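Long-range contacts in F5/8 type C domain protein (Bacteroides ovatus, PDB 4ZRX), which is a putative alpha-L-fucosidase that probably hydrolyses alpha-linked fucose, and carries an F5/8 type C domain of a kind often used for sugar binding: residues D222-V227 / P284-V289; M42-F47 / S323-N328; L104-T109 / Q123-K128; L93-H98 / G142-P147. All blocks are in the same frame, centred on the assembly; numbering follows the deposited sequence. Where two conformers were deposited one is given.

Interaction 1 of 4, residues D222-V227 / P284-V289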
loop_
_atom_site.group_PDB
_atom_site.type_symbol
_atom_site.label_atom_id
_atom_site.label_comp_id
_atom_site.label_asym_id
_atom_site.label_seq_id
_atom_site.Cartn_x
_atom_site.Cartn_y
_atom_site.Cartn_z
ATOM N N ASP A 222 -15.227 10.946 -9.313
ATOM C CA ASP A 222 -15.212 10.085 -10.496
ATOM C C ASP A 222 -13.910 10.147 -11.262
ATOM O O ASP A 222 -13.807 9.519 -12.343
ATOM C CB ASP A 222 -16.394 10.404 -11.452
ATOM C CG ASP A 222 -16.391 11.800 -11.971
ATOM O OD1 ASP A 222 -15.421 12.578 -11.827
ATOM O OD2 ASP A 222 -17.469 12.097 -12.630
ATOM N N ASP A 223 -12.869 10.801 -10.704
ATOM C CA ASP A 223 -11.557 10.815 -11.371
ATOM C C ASP A 223 -10.646 9.663 -10.941
ATOM O O ASP A 223 -9.889 9.169 -11.787
ATOM C CB ASP A 223 -10.807 12.136 -11.190
ATOM C CG ASP A 223 -11.420 13.284 -11.943
ATOM O OD1 ASP A 223 -11.707 13.064 -13.151
ATOM O OD2 ASP A 223 -11.524 14.375 -11.336
ATOM N N VAL A 224 -10.666 9.332 -9.655
ATOM C CA VAL A 224 -9.717 8.366 -9.073
ATOM C C VAL A 224 -10.473 7.450 -8.116
ATOM O O VAL A 224 -11.232 7.919 -7.272
ATOM C CB VAL A 224 -8.608 9.098 -8.342
ATOM C CG1 VAL A 224 -7.695 8.185 -7.499
ATOM C CG2 VAL A 224 -7.706 9.917 -9.277
ATOM N N ARG A 225 -10.237 6.145 -8.273
ATOM C CA ARG A 225 -10.957 5.094 -7.575
ATOM C C ARG A 225 -10.060 4.529 -6.469
ATOM O O ARG A 225 -8.908 4.160 -6.715
ATOM C CB ARG A 225 -11.333 3.989 -8.581
ATOM C CG ARG A 225 -11.756 2.664 -8.020
ATOM C CD ARG A 225 -12.243 1.738 -9.078
ATOM N NE ARG A 225 -11.243 1.458 -10.085
ATOM C CZ ARG A 225 -10.395 0.439 -10.111
ATOM N NH1 ARG A 225 -10.332 -0.459 -9.131
ATOM N NH2 ARG A 225 -9.571 0.341 -11.128
ATOM N N TRP A 226 -10.639 4.359 -5.287
ATOM C CA TRP A 226 -9.953 3.647 -4.236
ATOM C C TRP A 226 -9.751 2.183 -4.636
ATOM O O TRP A 226 -10.702 1.549 -5.018
ATOM C CB TRP A 226 -10.815 3.667 -2.998
ATOM C CG TRP A 226 -10.192 2.981 -1.804
ATOM C CD1 TRP A 226 -8.941 3.136 -1.373
ATOM C CD2 TRP A 226 -10.847 2.129 -0.855
ATOM N NE1 TRP A 226 -8.709 2.373 -0.250
ATOM C CE2 TRP A 226 -9.885 1.752 0.102
ATOM C CE3 TRP A 226 -12.137 1.584 -0.768
ATOM C CZ2 TRP A 226 -10.176 0.911 1.165
ATOM C CZ3 TRP A 226 -12.445 0.744 0.327
ATOM C CH2 TRP A 226 -11.448 0.428 1.282
ATOM N N VAL A 227 -8.559 1.640 -4.437
ATOM C CA VAL A 227 -8.263 0.293 -4.847
ATOM C C VAL A 227 -9.162 -0.706 -4.099
ATOM O O VAL A 227 -9.304 -1.812 -4.618
ATOM C CB VAL A 227 -6.770 -0.060 -4.701
ATOM C CG1 VAL A 227 -6.360 -0.174 -3.267
ATOM C CG2 VAL A 227 -6.416 -1.317 -5.502
ATOM N N PRO A 284 -9.478 5.096 -12.512
ATOM C CA PRO A 284 -8.301 4.311 -12.244
ATOM C C PRO A 284 -7.944 4.213 -10.785
ATOM O O PRO A 284 -8.202 5.110 -10.029
ATOM C CB PRO A 284 -7.206 5.072 -12.993
ATOM C CG PRO A 284 -7.622 6.504 -12.872
ATOM C CD PRO A 284 -9.112 6.423 -13.078
ATOM N N SER A 285 -7.342 3.088 -10.456
ATOM C CA SER A 285 -7.049 2.666 -9.089
ATOM C C SER A 285 -5.905 3.405 -8.421
ATOM O O SER A 285 -4.854 3.555 -9.040
ATOM C CB SER A 285 -6.669 1.179 -9.150
ATOM O OG SER A 285 -6.275 0.700 -7.891
ATOM N N GLU A 286 -6.112 3.805 -7.158
ATOM C CA GLU A 286 -5.095 4.350 -6.326
ATOM C C GLU A 286 -4.971 3.470 -5.095
ATOM O O GLU A 286 -5.955 3.219 -4.374
ATOM C CB GLU A 286 -5.487 5.773 -5.933
ATOM C CG GLU A 286 -4.410 6.582 -5.221
ATOM C CD GLU A 286 -4.988 7.924 -4.748
ATOM O OE1 GLU A 286 -5.877 7.922 -3.864
ATOM O OE2 GLU A 286 -4.595 8.973 -5.296
ATOM N N VAL A 287 -3.744 3.006 -4.851
ATOM C CA VAL A 287 -3.405 2.171 -3.705
ATOM C C VAL A 287 -2.895 3.073 -2.586
ATOM O O VAL A 287 -1.889 3.733 -2.763
ATOM C CB VAL A 287 -2.347 1.142 -4.090
ATOM C CG1 VAL A 287 -1.714 0.440 -2.827
ATOM C CG2 VAL A 287 -2.907 0.147 -5.040
ATOM N N ASP A 288 -3.622 3.141 -1.465
ATOM C CA ASP A 288 -3.233 3.948 -0.337
ATOM C C ASP A 288 -2.773 3.042 0.803
ATOM O O ASP A 288 -3.440 2.053 1.125
ATOM C CB ASP A 288 -4.308 4.948 0.122
ATOM C CG ASP A 288 -5.597 4.324 0.605
ATOM O OD1 ASP A 288 -6.022 3.263 0.112
ATOM O OD2 ASP A 288 -6.239 4.955 1.504
ATOM N N VAL A 289 -1.643 3.357 1.417
ATOM C CA VAL A 289 -1.146 2.532 2.497
ATOM C C VAL A 289 -0.261 3.349 3.353
ATOM O O VAL A 289 0.382 4.288 2.859
ATOM C CB VAL A 289 -0.446 1.253 1.926
ATOM C CG1 VAL A 289 0.742 1.621 1.065
ATOM C CG2 VAL A 289 -0.049 0.287 3.002
#
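W226 and D288 meet beside a short parallel beta ladder in the (beta/alpha)8 barrel, where residues 222-227 run beside strand 279-290. The carboxylate comes to the edge of the indole: W226 NE1 donates to D288 OD1 over 2.9 Å, with the acceptor close to the ring plane and met on its syn side. Carboxylate and indole planes nevertheless stand 81° apart, and the bond is bent to 134° at the hydrogen. D288 can present OD1 because its CG sits between the backbone N and the carbonyl carbon (chi1 62°). A leucine in place of W226 would probably leave D288 OD1 without this N-H and the carboxylate freer to turn. E286 shares the sheet face of W226; its CB packs 3.6 Å from V224 CG1, while its OE1 reaches on to W183. On the other face R225, bent at chi3, lays its guanidinium over S285, with NH2 lying 3.6 Å from the S285 backbone N. The guanidinium is further fixed by the carbonyl of Y283 and a salt bridge to E238. At the end of segment 222-227, the side chains of V227 and V287 meet at a slant, with their CG2 methyls 3.8 Å apart, and V227 N donates to E286 O at 3.0 Å.

Interaction 2 of 4, residues M42-F47 / S323-N328. With EDO (1,2-ethanediol), chain F.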
loop_
_atom_site.group_PDB
_atom_site.type_symbol
_atom_site.label_atom_id
_atom_site.label_comp_id
_atom_site.label_asym_id
_atom_site.label_seq_id
_atom_site.Cartn_x
_atom_site.Cartn_y
_atom_site.Cartn_z
HETATM N N MSE A 42 2.219 10.398 -12.313
HETATM C CA MSE A 42 2.959 10.618 -11.070
HETATM C C MSE A 42 3.503 9.363 -10.477
HETATM O O MSE A 42 4.600 9.398 -9.925
HETATM C CB MSE A 42 2.102 11.345 -10.034
HETATM C CG MSE A 42 1.593 12.683 -10.506
HETATM SE SE MSE A 42 0.724 13.648 -9.036
HETATM C CE MSE A 42 -0.787 12.505 -8.878
ATOM N N GLU A 43 2.701 8.301 -10.460
ATOM C CA GLU A 43 3.017 6.969 -9.969
ATOM C C GLU A 43 3.122 6.853 -8.468
ATOM O O GLU A 43 2.607 5.875 -7.921
ATOM C CB GLU A 43 4.301 6.353 -10.575
ATOM C CG GLU A 43 4.274 6.231 -12.075
ATOM C CD GLU A 43 5.478 5.503 -12.679
ATOM O OE1 GLU A 43 6.452 5.176 -11.929
ATOM O OE2 GLU A 43 5.481 5.376 -13.934
ATOM N N LEU A 44 3.836 7.782 -7.833
ATOM C CA LEU A 44 4.250 7.646 -6.425
ATOM C C LEU A 44 4.016 8.939 -5.722
ATOM O O LEU A 44 4.694 9.923 -6.015
ATOM C CB LEU A 44 5.730 7.236 -6.318
ATOM C CG LEU A 44 6.266 7.013 -4.931
ATOM C CD1 LEU A 44 5.579 5.813 -4.335
ATOM C CD2 LEU A 44 7.780 6.857 -5.015
ATOM N N THR A 45 3.106 8.926 -4.771
ATOM C CA THR A 45 2.736 10.137 -4.086
ATOM C C THR A 45 2.748 9.909 -2.576
ATOM O O THR A 45 2.737 8.779 -2.124
ATOM C CB THR A 45 1.364 10.594 -4.504
ATOM O OG1 THR A 45 0.382 9.576 -4.287
ATOM C CG2 THR A 45 1.337 10.925 -5.986
ATOM N N ALA A 46 2.742 10.979 -1.817
ATOM C CA ALA A 46 2.834 10.881 -0.360
ATOM C C ALA A 46 1.616 11.438 0.340
ATOM O O ALA A 46 1.176 12.558 0.056
ATOM C CB ALA A 46 4.068 11.602 0.111
ATOM N N PHE A 47 1.103 10.672 1.282
ATOM C CA PHE A 47 0.014 11.090 2.180
ATOM C C PHE A 47 0.700 11.631 3.436
ATOM O O PHE A 47 1.699 11.049 3.910
ATOM C CB PHE A 47 -0.830 9.879 2.568
ATOM C CG PHE A 47 -2.326 9.987 2.386
ATOM C CD1 PHE A 47 -3.037 11.143 2.588
ATOM C CD2 PHE A 47 -3.040 8.800 2.175
ATOM C CE1 PHE A 47 -4.453 11.125 2.459
ATOM C CE2 PHE A 47 -4.410 8.776 2.050
ATOM C CZ PHE A 47 -5.121 9.956 2.202
ATOM N N SER A 323 -1.561 0.694 -10.753
ATOM C CA SER A 323 -2.129 1.639 -9.774
ATOM C C SER A 323 -1.091 2.728 -9.507
ATOM O O SER A 323 0.107 2.542 -9.641
ATOM C CB SER A 323 -2.507 0.989 -8.449
ATOM O OG SER A 323 -3.715 0.199 -8.585
ATOM N N VAL A 324 -1.582 3.844 -9.017
ATOM C CA VAL A 324 -0.708 4.828 -8.350
ATOM C C VAL A 324 -0.525 4.403 -6.902
ATOM O O VAL A 324 -1.498 3.932 -6.264
ATOM C CB VAL A 324 -1.366 6.252 -8.417
ATOM C CG1 VAL A 324 -0.728 7.240 -7.457
ATOM C CG2 VAL A 324 -1.266 6.820 -9.854
ATOM N N LEU A 325 0.678 4.576 -6.346
ATOM C CA LEU A 325 0.913 4.292 -4.954
ATOM C C LEU A 325 0.930 5.615 -4.143
ATOM O O LEU A 325 1.800 6.459 -4.380
ATOM C CB LEU A 325 2.208 3.555 -4.750
ATOM C CG LEU A 325 2.674 3.325 -3.345
ATOM C CD1 LEU A 325 1.632 2.556 -2.536
ATOM C CD2 LEU A 325 4.021 2.637 -3.299
ATOM N N LEU A 326 0.012 5.689 -3.180
ATOM C CA LEU A 326 -0.091 6.823 -2.282
ATOM C C LEU A 326 0.307 6.328 -0.898
ATOM O O LEU A 326 -0.477 5.609 -0.222
ATOM C CB LEU A 326 -1.518 7.351 -2.267
ATOM C CG LEU A 326 -1.920 8.362 -1.210
ATOM C CD1 LEU A 326 -1.011 9.589 -1.343
ATOM C CD2 LEU A 326 -3.413 8.706 -1.463
ATOM N N LEU A 327 1.536 6.617 -0.526
ATOM C CA LEU A 327 2.159 6.095 0.720
ATOM C C LEU A 327 2.112 7.169 1.784
ATOM O O LEU A 327 2.606 8.276 1.583
ATOM C CB LEU A 327 3.567 5.688 0.463
ATOM C CG LEU A 327 4.350 5.126 1.650
ATOM C CD1 LEU A 327 3.749 3.847 2.115
ATOM C CD2 LEU A 327 5.855 4.897 1.313
ATOM N N ASN A 328 1.557 6.833 2.944
ATOM C CA ASN A 328 1.437 7.789 4.030
ATOM C C ASN A 328 2.621 7.766 4.952
ATOM O O ASN A 328 3.017 6.689 5.398
ATOM C CB ASN A 328 0.199 7.451 4.866
ATOM C CG ASN A 328 0.102 8.288 6.121
ATOM O OD1 ASN A 328 -0.214 9.508 6.088
ATOM N ND2 ASN A 328 0.367 7.638 7.291
HETATM C C1 EDO F . 9.552 3.845 -12.548
HETATM O O1 EDO F . 8.805 4.942 -13.127
HETATM C C2 EDO F . 8.873 2.461 -12.645
HETATM O O2 EDO F . 9.122 1.913 -13.950
#
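A chi1 of 169° swings L326 CG opposite the backbone nitrogen, while F47 holds a chi1 of -129°, far from a staggered value, and together these turns set L326 CD2 over one face of the phenyl ring, 4.0 Å from its centroid. This CH-pi contact lies at the seam of the (beta/alpha)8 barrel, where strand 44-48, first of the parallel strands in the chain, pairs with strand 324-328, the last. The other branch of L326 leans back to T45, CD1 lying 3.3 Å from OG1. F47 also meets H49 and W183 edge to face, so the ring is hemmed in by further aromatics. Across the sheet, on the face of A46 and L327, L44 and L325 run side by side in the same direction, with L44 CD1 and L325 CD2 3.7 Å apart. A regular parallel ladder joins the backbones: L325 N donates to E43 O, T45 N to L325 O, L327 N to T45 O, and F47 N to L327 O. E43, with positive phi, turns the chain from helix 34-42 into its strand. Its OE2 meets K426 and Y425, and its OE1 accepts from O1 of a bound 1,2-ethanediol at 2.7 Å.

Interaction 3 of 4, residues L104-T109 / Q123-K128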
loop_
_atom_site.group_PDB
_atom_site.type_symbol
_atom_site.label_atom_id
_atom_site.label_comp_id
_atom_site.label_asym_id
_atom_site.label_seq_id
_atom_site.Cartn_x
_atom_site.Cartn_y
_atom_site.Cartn_z
ATOM N N LEU A 104 -6.653 22.328 9.852
ATOM C CA LEU A 104 -5.253 22.740 9.905
ATOM C C LEU A 104 -4.900 24.126 9.348
ATOM O O LEU A 104 -3.757 24.496 9.335
ATOM C CB LEU A 104 -4.395 21.677 9.167
ATOM C CG LEU A 104 -4.309 20.300 9.802
ATOM C CD1 LEU A 104 -3.284 19.490 9.088
ATOM C CD2 LEU A 104 -3.939 20.391 11.225
ATOM N N TRP A 105 -5.905 24.876 8.926
ATOM C CA TRP A 105 -5.762 26.220 8.457
ATOM C C TRP A 105 -6.873 27.042 9.173
ATOM O O TRP A 105 -7.931 26.492 9.586
ATOM C CB TRP A 105 -5.931 26.301 6.950
ATOM C CG TRP A 105 -7.350 26.198 6.455
ATOM C CD1 TRP A 105 -8.056 27.188 5.880
ATOM C CD2 TRP A 105 -8.188 25.014 6.358
ATOM N NE1 TRP A 105 -9.295 26.755 5.535
ATOM C CE2 TRP A 105 -9.408 25.423 5.803
ATOM C CE3 TRP A 105 -8.040 23.668 6.718
ATOM C CZ2 TRP A 105 -10.483 24.552 5.593
ATOM C CZ3 TRP A 105 -9.134 22.798 6.573
ATOM C CH2 TRP A 105 -10.329 23.244 5.993
ATOM N N PRO A 106 -6.629 28.349 9.309
ATOM C CA PRO A 106 -7.595 29.221 10.035
ATOM C C PRO A 106 -8.790 29.538 9.168
ATOM O O PRO A 106 -8.918 30.665 8.612
ATOM C CB PRO A 106 -6.789 30.491 10.311
ATOM C CG PRO A 106 -5.733 30.543 9.228
ATOM C CD PRO A 106 -5.387 29.054 8.947
ATOM N N THR A 107 -9.657 28.569 9.021
ATOM C CA THR A 107 -10.867 28.705 8.232
ATOM C C THR A 107 -11.820 29.754 8.834
ATOM O O THR A 107 -11.959 29.877 10.038
ATOM C CB THR A 107 -11.567 27.358 8.133
ATOM O OG1 THR A 107 -12.769 27.444 7.358
ATOM C CG2 THR A 107 -11.894 26.757 9.481
ATOM N N ALA A 108 -12.546 30.443 7.970
ATOM C CA ALA A 108 -13.623 31.350 8.418
ATOM C C ALA A 108 -14.854 30.550 8.859
ATOM O O ALA A 108 -15.792 31.103 9.419
ATOM C CB ALA A 108 -14.023 32.293 7.263
ATOM N N THR A 109 -14.870 29.224 8.647
ATOM C CA THR A 109 -16.093 28.441 8.815
ATOM C C THR A 109 -16.360 27.938 10.227
ATOM O O THR A 109 -17.518 27.608 10.561
ATOM C CB THR A 109 -16.106 27.190 7.936
ATOM O OG1 THR A 109 -14.973 26.342 8.251
ATOM C CG2 THR A 109 -16.084 27.550 6.487
ATOM N N GLN A 123 -1.831 31.867 15.443
ATOM C CA GLN A 123 -1.561 32.536 14.183
ATOM C C GLN A 123 -1.027 31.597 13.136
ATOM O O GLN A 123 -0.602 32.068 12.070
ATOM C CB GLN A 123 -0.594 33.697 14.376
ATOM C CG GLN A 123 -0.933 34.676 15.534
ATOM C CD GLN A 123 -2.349 35.241 15.426
ATOM O OE1 GLN A 123 -2.697 35.854 14.431
ATOM N NE2 GLN A 123 -3.180 34.957 16.395
ATOM N N GLY A 124 -1.086 30.300 13.377
ATOM C CA GLY A 124 -0.535 29.345 12.435
ATOM C C GLY A 124 -1.459 28.904 11.312
ATOM O O GLY A 124 -2.698 29.034 11.366
ATOM N N ASP A 125 -0.836 28.304 10.293
ATOM C CA ASP A 125 -1.581 27.723 9.217
ATOM C C ASP A 125 -0.688 26.614 8.609
ATOM O O ASP A 125 0.307 26.893 7.956
ATOM C CB ASP A 125 -1.872 28.814 8.186
ATOM C CG ASP A 125 -2.687 28.304 7.007
ATOM O OD1 ASP A 125 -2.692 27.054 6.769
ATOM O OD2 ASP A 125 -3.251 29.175 6.294
ATOM N N VAL A 126 -1.024 25.367 8.913
ATOM C CA VAL A 126 -0.178 24.228 8.487
ATOM C C VAL A 126 -0.220 24.119 6.981
ATOM O O VAL A 126 0.771 23.780 6.350
ATOM C CB VAL A 126 -0.625 22.931 9.098
ATOM C CG1 VAL A 126 0.253 21.785 8.653
ATOM C CG2 VAL A 126 -0.586 23.046 10.654
ATOM N N VAL A 127 -1.401 24.360 6.431
ATOM C CA VAL A 127 -1.590 24.244 4.988
ATOM C C VAL A 127 -0.693 25.258 4.281
ATOM O O VAL A 127 -0.035 24.942 3.293
ATOM C CB VAL A 127 -3.071 24.403 4.607
ATOM C CG1 VAL A 127 -3.318 24.201 3.123
ATOM C CG2 VAL A 127 -3.991 23.443 5.397
ATOM N N LYS A 128 -0.636 26.478 4.805
ATOM C CA LYS A 128 0.222 27.490 4.282
ATOM C C LYS A 128 1.688 27.103 4.363
ATOM O O LYS A 128 2.421 27.289 3.389
ATOM C CB LYS A 128 -0.023 28.814 5.025
ATOM C CG LYS A 128 0.818 29.996 4.446
ATOM C CD LYS A 128 0.475 31.330 5.142
ATOM C CE LYS A 128 0.791 31.277 6.599
ATOM N NZ LYS A 128 2.054 30.528 7.021
#
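V127 presents its CG2 methyl as a small knob to the hollow between the CB atoms of L104 and W105, lying 3.8 Å from W105 CB and 4.2 Å from L104 CB. Beside it V126 fits against L104, their CB atoms 4.0 Å apart. A second bump points the other way: the ring of P106 sets CD against the D125 carboxylate, 3.4 Å from OD2, and the two side chains cross at about a right angle. D125 OD1 meanwhile nestles 3.3 Å from W105 CB. The indole itself turns from this seam, because W105 CG lies between the backbone N and the carbonyl carbon (chi1 76°); T107 CB covers part of one ring face, and NE1 bonds to E171 of helix 158-174. One hydrogen bond stitches the two segments, from V126 N to L104 O at 2.9 Å, meeting the carbonyl almost end on. D125, whose OD2 also binds Y176, uses OD1 to accept from K128 N at 2.9 Å. A loop carbonyl and a capping carboxylate thus both serve backbone N-H groups of the first turn. This is a helix N-cap, here placed where a beta-alpha loop of the barrel leads into helix 126-137.

Interaction 4 of 4, residues L93-H98 / G142-P147. With EDO (1,2-ethanediol), chain D.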
loop_
_atom_site.group_PDB
_atom_site.type_symbol
_atom_site.label_atom_id
_atom_site.label_comp_id
_atom_site.label_asym_id
_atom_site.label_seq_id
_atom_site.Cartn_x
_atom_site.Cartn_y
_atom_site.Cartn_z
ATOM N N LEU A 93 0.070 15.024 -0.124
ATOM C CA LEU A 93 -1.350 15.157 0.076
ATOM C C LEU A 93 -1.649 15.247 1.551
ATOM O O LEU A 93 -1.489 14.283 2.282
ATOM C CB LEU A 93 -2.068 13.949 -0.571
ATOM C CG LEU A 93 -3.555 13.711 -0.307
ATOM C CD1 LEU A 93 -4.391 14.746 -0.666
ATOM C CD2 LEU A 93 -4.026 12.437 -1.110
ATOM N N LEU A 94 -2.102 16.412 1.992
ATOM C CA LEU A 94 -2.259 16.688 3.440
ATOM C C LEU A 94 -3.688 16.509 3.903
ATOM O O LEU A 94 -4.629 16.996 3.263
ATOM C CB LEU A 94 -1.813 18.140 3.729
ATOM C CG LEU A 94 -1.960 18.629 5.125
ATOM C CD1 LEU A 94 -0.932 17.976 6.013
ATOM C CD2 LEU A 94 -1.747 20.096 5.170
ATOM N N THR A 95 -3.885 15.890 5.063
ATOM C CA THR A 95 -5.154 15.855 5.757
ATOM C C THR A 95 -5.451 17.231 6.394
ATOM O O THR A 95 -5.261 17.452 7.601
ATOM C CB THR A 95 -5.220 14.783 6.840
ATOM O OG1 THR A 95 -4.146 14.945 7.781
ATOM C CG2 THR A 95 -5.070 13.365 6.195
ATOM N N ALA A 96 -5.973 18.134 5.584
ATOM C CA ALA A 96 -6.298 19.472 6.043
ATOM C C ALA A 96 -7.416 19.408 7.114
ATOM O O ALA A 96 -7.486 20.252 8.019
ATOM C CB ALA A 96 -6.737 20.316 4.848
ATOM N N LYS A 97 -8.320 18.423 6.975
ATOM C CA LYS A 97 -9.349 18.166 7.944
ATOM C C LYS A 97 -9.680 16.689 7.871
ATOM O O LYS A 97 -10.034 16.178 6.821
ATOM C CB LYS A 97 -10.635 18.951 7.655
ATOM C CG LYS A 97 -11.666 18.839 8.801
ATOM C CD LYS A 97 -13.002 19.486 8.398
ATOM C CE LYS A 97 -13.829 18.629 7.537
ATOM N NZ LYS A 97 -15.116 19.237 7.166
ATOM N N HIS A 98 -9.491 15.990 9.002
ATOM C CA HIS A 98 -9.853 14.586 9.115
ATOM C C HIS A 98 -11.255 14.469 9.747
ATOM O O HIS A 98 -11.963 15.445 9.813
ATOM C CB HIS A 98 -8.738 13.794 9.832
ATOM C CG HIS A 98 -8.702 12.356 9.457
ATOM N ND1 HIS A 98 -9.345 11.381 10.175
ATOM C CD2 HIS A 98 -8.130 11.725 8.403
ATOM C CE1 HIS A 98 -9.175 10.212 9.589
ATOM N NE2 HIS A 98 -8.467 10.393 8.491
ATOM N N GLY A 142 -1.669 18.353 -2.887
ATOM C CA GLY A 142 -3.030 17.904 -2.857
ATOM C C GLY A 142 -3.617 18.036 -1.461
ATOM O O GLY A 142 -2.890 18.151 -0.488
ATOM N N VAL A 143 -4.947 18.048 -1.376
ATOM C CA VAL A 143 -5.656 18.156 -0.125
ATOM C C VAL A 143 -6.691 17.064 0.109
ATOM O O VAL A 143 -7.439 16.714 -0.777
ATOM C CB VAL A 143 -6.300 19.541 0.098
ATOM C CG1 VAL A 143 -5.208 20.612 0.117
ATOM C CG2 VAL A 143 -7.299 19.812 -0.960
ATOM N N TYR A 144 -6.755 16.621 1.358
ATOM C CA TYR A 144 -7.744 15.687 1.905
ATOM C C TYR A 144 -8.638 16.554 2.785
ATOM O O TYR A 144 -8.159 17.216 3.697
ATOM C CB TYR A 144 -7.043 14.614 2.711
ATOM C CG TYR A 144 -7.894 13.658 3.502
ATOM C CD1 TYR A 144 -8.569 14.042 4.623
ATOM C CD2 TYR A 144 -7.890 12.305 3.196
ATOM C CE1 TYR A 144 -9.314 13.161 5.339
ATOM C CE2 TYR A 144 -8.582 11.396 3.944
ATOM C CZ TYR A 144 -9.321 11.830 5.041
ATOM O OH TYR A 144 -10.089 11.025 5.819
ATOM N N LEU A 145 -9.929 16.564 2.464
ATOM C CA LEU A 145 -10.897 17.344 3.227
ATOM C C LEU A 145 -12.036 16.394 3.560
ATOM O O LEU A 145 -12.855 16.070 2.701
ATOM C CB LEU A 145 -11.368 18.565 2.432
ATOM C CG LEU A 145 -12.424 19.418 3.126
ATOM C CD1 LEU A 145 -11.826 20.227 4.266
ATOM C CD2 LEU A 145 -13.128 20.334 2.142
ATOM N N SER A 146 -12.101 15.943 4.820
ATOM C CA SER A 146 -13.061 14.864 5.175
ATOM C C SER A 146 -14.528 15.262 4.993
ATOM O O SER A 146 -14.980 16.247 5.637
ATOM C CB SER A 146 -12.819 14.378 6.582
ATOM O OG SER A 146 -13.736 13.400 6.961
ATOM N N PRO A 147 -15.263 14.545 4.134
ATOM C CA PRO A 147 -16.729 14.801 4.059
ATOM C C PRO A 147 -17.387 14.580 5.421
ATOM O O PRO A 147 -18.103 15.464 5.879
ATOM C CB PRO A 147 -17.196 13.804 2.988
ATOM C CG PRO A 147 -15.970 13.603 2.148
ATOM C CD PRO A 147 -14.832 13.604 3.074
HETATM C C1 EDO D . -7.660 8.084 5.125
HETATM O O1 EDO D . -7.572 8.425 6.508
HETATM C C2 EDO D . -7.305 6.615 4.986
HETATM O O2 EDO D . -8.143 5.845 5.862
#
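Y144 and H98 line a pocket at the C-terminal ends of neighbouring parallel strands, the end of a (beta/alpha)8 barrel where active sites lie. Their rings are almost parallel, with planes 3° apart, but slid so far that they barely overlap, the centroids being 5.2 Å apart. T95 sets its CG2 methyl over one face of the tyrosine ring, 4.1 Å from the centroid, in a CH-pi contact. At the ring edge, in plane, K97 O lies 3.4 Å from Y144 CD1. With CG anti to the backbone N (chi1 172°), Y144 runs side by side with T95, and its hydroxyl bonds to D185. Cutting Y144 back to an alanine is likely to strip T95 and H98 of the surface they pack on and to leave D185 without its phenolic mate. Deeper in the barrel, L93 CD1 lies 3.4 Å from V143 C, over backbone beside G142, which has no side chain. The strand pairing then slips by one residue: A96 N and K97 N both reach Y144 O, each weakly, making a beta bulge, before S146 N takes up K97 O at 2.9 Å. From the bulge itself, K97 sends NZ to a salt bridge with D149. A bound ethanediol, also held by H49 and E230, meets H98 at the ring edge, its O1 2.9 Å from NE2 and in the imidazole plane.

How the interactions relate
Residues 42-47 open the widest loop, which closes only at 323-328 when interaction 2 joins the first and last parallel strands; the other three contacts fall inside it. Residues 93-98 come next, and interaction 4 closes at 142-147 around interaction 3, whose segments 104-109 and 123-128 lie between the two strands. Interaction 1 opens and closes later, in series with these, so nothing crosses. One barrel sheet links three of them: A46 O probably accepts from L93 N (2.7 Å), and V287 O from L326 N (2.8 Å). Interaction 3 stands outside that sheet, fastening a loop and helix start to strand 91-97, probably through L104 N to A96 O.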